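PDB 3HIM: probable transcriptional regulator from Rhodococcus jostii, which probably binds regulatory DNA as a TetR-family transcription factor and controls transcription of its target genes. Local coordinates for residues L69-T80 with I132-F140. Numbering follows the deposited sequence.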
ATOM      1  N   LEU B  69      -0.140 -17.682  -1.413  1.00 16.28           N
ATOM      2  CA  LEU B  69       0.122 -18.324  -2.699  1.00 16.94           C
ATOM      3  C   LEU B  69      -1.060 -18.143  -3.644  1.00 17.24           C
ATOM      4  O   LEU B  69      -0.905 -17.719  -4.800  1.00 16.67           O
ATOM      5  CB  LEU B  69       0.386 -19.815  -2.471  1.00 16.46           C
ATOM      6  CG  LEU B  69       0.666 -20.713  -3.668  1.00 17.03           C
ATOM      7  CD1 LEU B  69       2.016 -20.350  -4.323  1.00 16.04           C
ATOM      8  CD2 LEU B  69       0.655 -22.176  -3.196  1.00 16.42           C
ATOM      9  N   GLU B  70      -2.246 -18.453  -3.125  1.00 17.93           N
ATOM     10  CA  GLU B  70      -3.478 -18.365  -3.888  1.00 18.06           C
ATOM     11  C   GLU B  70      -3.581 -16.959  -4.449  1.00 17.86           C
ATOM     12  O   GLU B  70      -3.720 -16.787  -5.659  1.00 18.05           O
ATOM     13  CB  GLU B  70      -4.666 -18.691  -2.981  1.00 18.49           C
ATOM     14  CG  GLU B  70      -6.068 -18.494  -3.581  1.00 19.49           C
ATOM     15  CD  GLU B  70      -7.165 -19.144  -2.721  1.00 22.55           C
ATOM     16  OE1 GLU B  70      -7.256 -18.881  -1.492  1.00 24.81           O
ATOM     17  OE2 GLU B  70      -7.944 -19.929  -3.284  1.00 25.56           O
ATOM     18  N   GLY B  71      -3.480 -15.967  -3.560  1.00 17.61           N
ATOM     19  CA  GLY B  71      -3.575 -14.540  -3.918  1.00 16.27           C
ATOM     20  C   GLY B  71      -2.520 -14.095  -4.913  1.00 16.27           C
ATOM     21  O   GLY B  71      -2.845 -13.478  -5.923  1.00 16.39           O
ATOM     22  N   HIS B  72      -1.257 -14.422  -4.641  1.00 15.88           N
ATOM     23  CA  HIS B  72      -0.160 -14.072  -5.545  1.00 16.18           C
ATOM     24  C   HIS B  72      -0.280 -14.708  -6.931  1.00 16.91           C
ATOM     25  O   HIS B  72      -0.110 -14.024  -7.934  1.00 16.16           O
ATOM     26  CB  HIS B  72       1.201 -14.359  -4.900  1.00 15.85           C
ATOM     27  CG  HIS B  72       1.549 -13.388  -3.806  1.00 16.12           C
ATOM     28  ND1 HIS B  72       2.232 -12.216  -4.042  1.00 16.12           N
ATOM     29  CD2 HIS B  72       1.270 -13.399  -2.483  1.00 15.06           C
ATOM     30  CE1 HIS B  72       2.377 -11.554  -2.907  1.00 17.03           C
ATOM     31  NE2 HIS B  72       1.799 -12.249  -1.945  1.00 18.31           N
ATOM     32  N   HIS B  73      -0.585 -16.006  -6.977  1.00 17.82           N
ATOM     33  CA  HIS B  73      -0.806 -16.696  -8.246  1.00 18.94           C
ATOM     34  C   HIS B  73      -2.007 -16.131  -8.983  1.00 18.79           C
ATOM     35  O   HIS B  73      -1.970 -15.959 -10.188  1.00 19.41           O
ATOM     36  CB  HIS B  73      -0.999 -18.201  -8.060  1.00 19.29           C
ATOM     37  CG  HIS B  73      -1.384 -18.897  -9.322  1.00 23.36           C
ATOM     38  ND1 HIS B  73      -2.686 -18.939  -9.777  1.00 27.18           N
ATOM     39  CD2 HIS B  73      -0.633 -19.522 -10.263  1.00 26.48           C
ATOM     40  CE1 HIS B  73      -2.726 -19.588 -10.929  1.00 28.97           C
ATOM     41  NE2 HIS B  73      -1.495 -19.957 -11.243  1.00 30.02           N
ATOM     42  N   SER B  74      -3.079 -15.851  -8.255  1.00 18.81           N
ATOM     43  CA  SER B  74      -4.280 -15.332  -8.876  1.00 18.51           C
ATOM     44  C   SER B  74      -4.056 -13.982  -9.583  1.00 18.54           C
ATOM     45  O   SER B  74      -4.473 -13.810 -10.741  1.00 19.35           O
ATOM     46  CB  SER B  74      -5.412 -15.257  -7.870  1.00 18.23           C
ATOM     47  OG  SER B  74      -6.529 -14.579  -8.413  1.00 19.19           O
ATOM     48  N   VAL B  75      -3.396 -13.033  -8.923  1.00 18.12           N
ATOM     49  CA  VAL B  75      -3.175 -11.732  -9.569  1.00 17.64           C
ATOM     50  C   VAL B  75      -2.192 -11.884 -10.761  1.00 17.24           C
ATOM     51  O   VAL B  75      -2.386 -11.274 -11.815  1.00 17.72           O
ATOM     52  CB  VAL B  75      -2.789 -10.603  -8.542  1.00 17.40           C
ATOM     53  CG1 VAL B  75      -1.384 -10.788  -8.037  1.00 17.44           C
ATOM     54  CG2 VAL B  75      -2.940  -9.219  -9.174  1.00 17.49           C
ATOM     55  N   LEU B  76      -1.172 -12.729 -10.601  1.00 16.49           N
ATOM     56  CA  LEU B  76      -0.279 -13.073 -11.715  1.00 16.39           C
ATOM     57  C   LEU B  76      -1.062 -13.675 -12.902  1.00 16.09           C
ATOM     58  O   LEU B  76      -0.894 -13.232 -14.036  1.00 14.73           O
ATOM     59  CB  LEU B  76       0.814 -14.044 -11.268  1.00 16.19           C
ATOM     60  CG  LEU B  76       1.739 -14.486 -12.406  1.00 16.23           C
ATOM     61  CD1 LEU B  76       2.409 -13.265 -13.080  1.00 16.61           C
ATOM     62  CD2 LEU B  76       2.781 -15.462 -11.886  1.00 14.51           C
ATOM     63  N   ALA B  77      -1.903 -14.676 -12.623  1.00 15.55           N
ATOM     64  CA  ALA B  77      -2.735 -15.300 -13.646  1.00 16.41           C
ATOM     65  C   ALA B  77      -3.617 -14.257 -14.314  1.00 16.57           C
ATOM     66  O   ALA B  77      -3.782 -14.281 -15.527  1.00 16.32           O
ATOM     67  CB  ALA B  77      -3.607 -16.445 -13.049  1.00 16.59           C
ATOM     68  N   ALA B  78      -4.155 -13.332 -13.513  1.00 16.83           N
ATOM     69  CA  ALA B  78      -5.048 -12.271 -14.015  1.00 17.06           C
ATOM     70  C   ALA B  78      -4.402 -11.361 -15.054  1.00 16.84           C
ATOM     71  O   ALA B  78      -4.934 -11.166 -16.143  1.00 16.90           O
ATOM     72  CB  ALA B  78      -5.607 -11.431 -12.858  1.00 16.81           C
ATOM     73  N   ILE B  79      -3.258 -10.788 -14.710  1.00 17.23           N
ATOM     74  CA  ILE B  79      -2.588  -9.865 -15.631  1.00 16.54           C
ATOM     75  C   ILE B  79      -1.934 -10.591 -16.806  1.00 16.92           C
ATOM     76  O   ILE B  79      -1.813 -10.036 -17.908  1.00 17.22           O
ATOM     77  CB  ILE B  79      -1.600  -8.959 -14.895  1.00 16.20           C
ATOM     78  CG1 ILE B  79      -0.469  -9.760 -14.229  1.00 14.90           C
ATOM     79  CG2 ILE B  79      -2.350  -8.154 -13.884  1.00 15.23           C
ATOM     80  CD1 ILE B  79       0.695  -8.835 -13.694  1.00 14.24           C
ATOM     81  N   THR B  80      -1.523 -11.834 -16.576  1.00 16.68           N
ATOM     82  CA  THR B  80      -0.935 -12.636 -17.644  1.00 17.43           C
ATOM     83  C   THR B  80      -2.001 -12.929 -18.711  1.00 17.36           C
ATOM     84  O   THR B  80      -1.812 -12.628 -19.881  1.00 17.59           O
ATOM     85  CB  THR B  80      -0.275 -13.910 -17.083  1.00 17.08           C
ATOM     86  OG1 THR B  80       0.767 -13.510 -16.198  1.00 17.25           O
ATOM     87  CG2 THR B  80       0.322 -14.769 -18.204  1.00 18.06           C
ATOM     88  N   ILE B 132       7.029 -15.280  -7.156  1.00 17.75           N
ATOM     89  CA  ILE B 132       5.775 -14.892  -7.829  1.00 17.47           C
ATOM     90  C   ILE B 132       5.626 -13.363  -7.940  1.00 17.07           C
ATOM     91  O   ILE B 132       5.168 -12.858  -8.968  1.00 16.98           O
ATOM     92  CB  ILE B 132       4.529 -15.509  -7.162  1.00 17.27           C
ATOM     93  CG1 ILE B 132       4.644 -17.039  -7.187  1.00 18.35           C
ATOM     94  CG2 ILE B 132       3.240 -15.055  -7.885  1.00 16.13           C
ATOM     95  CD1 ILE B 132       3.728 -17.757  -6.233  1.00 16.41           C
ATOM     96  N   ARG B 133       6.016 -12.644  -6.893  1.00 16.50           N
ATOM     97  CA  ARG B 133       6.018 -11.187  -6.932  1.00 17.43           C
ATOM     98  C   ARG B 133       6.960 -10.654  -7.995  1.00 17.14           C
ATOM     99  O   ARG B 133       6.598  -9.732  -8.717  1.00 17.51           O
ATOM    100  CB  ARG B 133       6.368 -10.594  -5.572  1.00 17.39           C
ATOM    101  CG  ARG B 133       5.240 -10.707  -4.598  1.00 20.25           C
ATOM    102  CD  ARG B 133       5.738 -10.760  -3.162  1.00 27.43           C
ATOM    103  NE  ARG B 133       6.021  -9.429  -2.631  1.00 32.04           N
ATOM    104  CZ  ARG B 133       5.115  -8.629  -2.069  1.00 35.67           C
ATOM    105  NH1 ARG B 133       3.841  -9.003  -1.962  1.00 36.67           N
ATOM    106  NH2 ARG B 133       5.485  -7.437  -1.619  1.00 37.69           N
ATOM    107  N   ARG B 134       8.159 -11.227  -8.104  1.00 16.82           N
ATOM    108  CA  ARG B 134       9.082 -10.809  -9.160  1.00 16.52           C
ATOM    109  C   ARG B 134       8.446 -11.019 -10.549  1.00 16.30           C
ATOM    110  O   ARG B 134       8.548 -10.143 -11.426  1.00 15.96           O
ATOM    111  CB  ARG B 134      10.431 -11.536  -9.046  1.00 16.30           C
ATOM    112  N   SER B 135       7.775 -12.156 -10.747  1.00 15.99           N
ATOM    113  CA  SER B 135       7.127 -12.448 -12.038  1.00 15.78           C
ATOM    114  C   SER B 135       6.017 -11.470 -12.374  1.00 15.33           C
ATOM    115  O   SER B 135       5.852 -11.115 -13.526  1.00 15.37           O
ATOM    116  CB  SER B 135       6.562 -13.859 -12.084  1.00 15.66           C
ATOM    117  OG  SER B 135       7.613 -14.787 -12.036  1.00 17.82           O
ATOM    118  N   THR B 136       5.268 -11.051 -11.357  1.00 15.07           N
ATOM    119  CA  THR B 136       4.197 -10.081 -11.503  1.00 15.16           C
ATOM    120  C   THR B 136       4.737  -8.757 -12.034  1.00 15.48           C
ATOM    121  O   THR B 136       4.181  -8.183 -12.983  1.00 15.09           O
ATOM    122  CB  THR B 136       3.448  -9.896 -10.152  1.00 15.17           C
ATOM    123  OG1 THR B 136       2.923 -11.165  -9.751  1.00 15.84           O
ATOM    124  CG2 THR B 136       2.290  -8.945 -10.285  1.00 16.02           C
ATOM    125  N   THR B 137       5.842  -8.285 -11.452  1.00 15.53           N
ATOM    126  CA  THR B 137       6.443  -7.038 -11.908  1.00 16.00           C
ATOM    127  C   THR B 137       6.949  -7.198 -13.340  1.00 16.13           C
ATOM    128  O   THR B 137       6.785  -6.292 -14.153  1.00 16.67           O
ATOM    129  CB  THR B 137       7.616  -6.594 -10.991  1.00 16.40           C
ATOM    130  OG1 THR B 137       7.134  -6.432  -9.663  1.00 17.59           O
ATOM    131  CG2 THR B 137       8.215  -5.254 -11.447  1.00 14.98           C
ATOM    132  N   LYS B 138       7.551  -8.351 -13.643  1.00 15.41           N
ATOM    133  CA  LYS B 138       8.146  -8.583 -14.959  1.00 15.55           C
ATOM    134  C   LYS B 138       7.118  -8.507 -16.121  1.00 15.66           C
ATOM    135  O   LYS B 138       7.486  -8.181 -17.263  1.00 14.56           O
ATOM    136  CB  LYS B 138       8.937  -9.907 -14.994  1.00 15.48           C
ATOM    137  N   VAL B 139       5.842  -8.788 -15.816  1.00 16.13           N
ATOM    138  CA  VAL B 139       4.765  -8.662 -16.814  1.00 16.41           C
ATOM    139  C   VAL B 139       4.696  -7.225 -17.288  1.00 16.77           C
ATOM    140  O   VAL B 139       4.533  -6.951 -18.485  1.00 17.04           O
ATOM    141  CB  VAL B 139       3.374  -9.099 -16.280  1.00 16.48           C
ATOM    142  CG1 VAL B 139       2.263  -8.788 -17.319  1.00 15.82           C
ATOM    143  CG2 VAL B 139       3.377 -10.587 -15.919  1.00 16.29           C
ATOM    144  N   PHE B 140       4.845  -6.304 -16.347  1.00 16.82           N
ATOM    145  CA  PHE B 140       4.789  -4.899 -16.697  1.00 17.02           C
ATOM    146  C   PHE B 140       6.087  -4.460 -17.369  1.00 16.77           C
ATOM    147  O   PHE B 140       6.045  -3.755 -18.368  1.00 16.39           O
ATOM    148  CB  PHE B 140       4.423  -4.016 -15.491  1.00 16.92           C
ATOM    149  CG  PHE B 140       2.983  -4.179 -15.028  1.00 17.56           C
ATOM    150  CD1 PHE B 140       1.922  -3.758 -15.832  1.00 18.31           C
ATOM    151  CD2 PHE B 140       2.692  -4.742 -13.785  1.00 17.04           C
ATOM    152  CE1 PHE B 140       0.585  -3.903 -15.409  1.00 18.94           C
ATOM    153  CE2 PHE B 140       1.374  -4.895 -13.359  1.00 18.53           C
ATOM    154  CZ  PHE B 140       0.312  -4.474 -14.170  1.00 17.41           C
TER
HETATM  155  O   HOH W   1       1.846 -11.794  -7.448  1.00 25.04           O
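With CG anti to the backbone N (chi1 177°), Leu76 swings its two methyls across to helix 123-149; Ile132, whose CG2 is likewise anti to N, sends that methyl back against the turn of His72. Each is a knob in a hole: Leu76 sits among Ile132, Ser135, Thr136 and Val139, and Ile132 among Leu69, His73, His72 and Leu76. The two knobs meet at Leu76 CD2 and Ile132 CG2, 4.0 Å apart. The other branch of Ile132 ends on Leu69, CD1 to CD1 at 3.6 Å, the two side chains crossing at about a right angle. One turn beyond Leu76, CD1 of Ile79 pushes between Thr136 and Val139, 3.7 Å from Val139 CB, and also touches CE2 of the Phe140 ring. Helices 60-82 and 123-149 run nearly parallel here, their local axes 9.6 Å apart at an angle of 17°. In the all-helical TetR fold this pairing joins the helix that follows the predicted DNA-binding helix-turn-helix to the helices of the C-terminal domain, which in TetR relatives usually binds the effector; helix 89-106 packs on Val75 and Ile79, and its Tyr100 meets Phe140 edge-to-face. Polar groups gather on one flank. A water donates to His72 O and lies 2.6 Å from Thr136 OG1, bridging the helices, with a weak third link to His72 ND1. Beside it Arg133 passes CG and CD beside the ND1-CE1 side of the imidazole, then bends to bring NH1 to the ring edge, 3.1 Å from His72 CE1; ring and guanidinium planes are turned 59° apart. Arg133 NH2 also comes close to Arg174 of the second subunit, a pairing of like charges. At the far end Thr80 OG1 lies against Val139 CG2, the side chains crossing at about a right angle, and donates to Leu76 O (2.7 Å), which also accepts from Thr80 N.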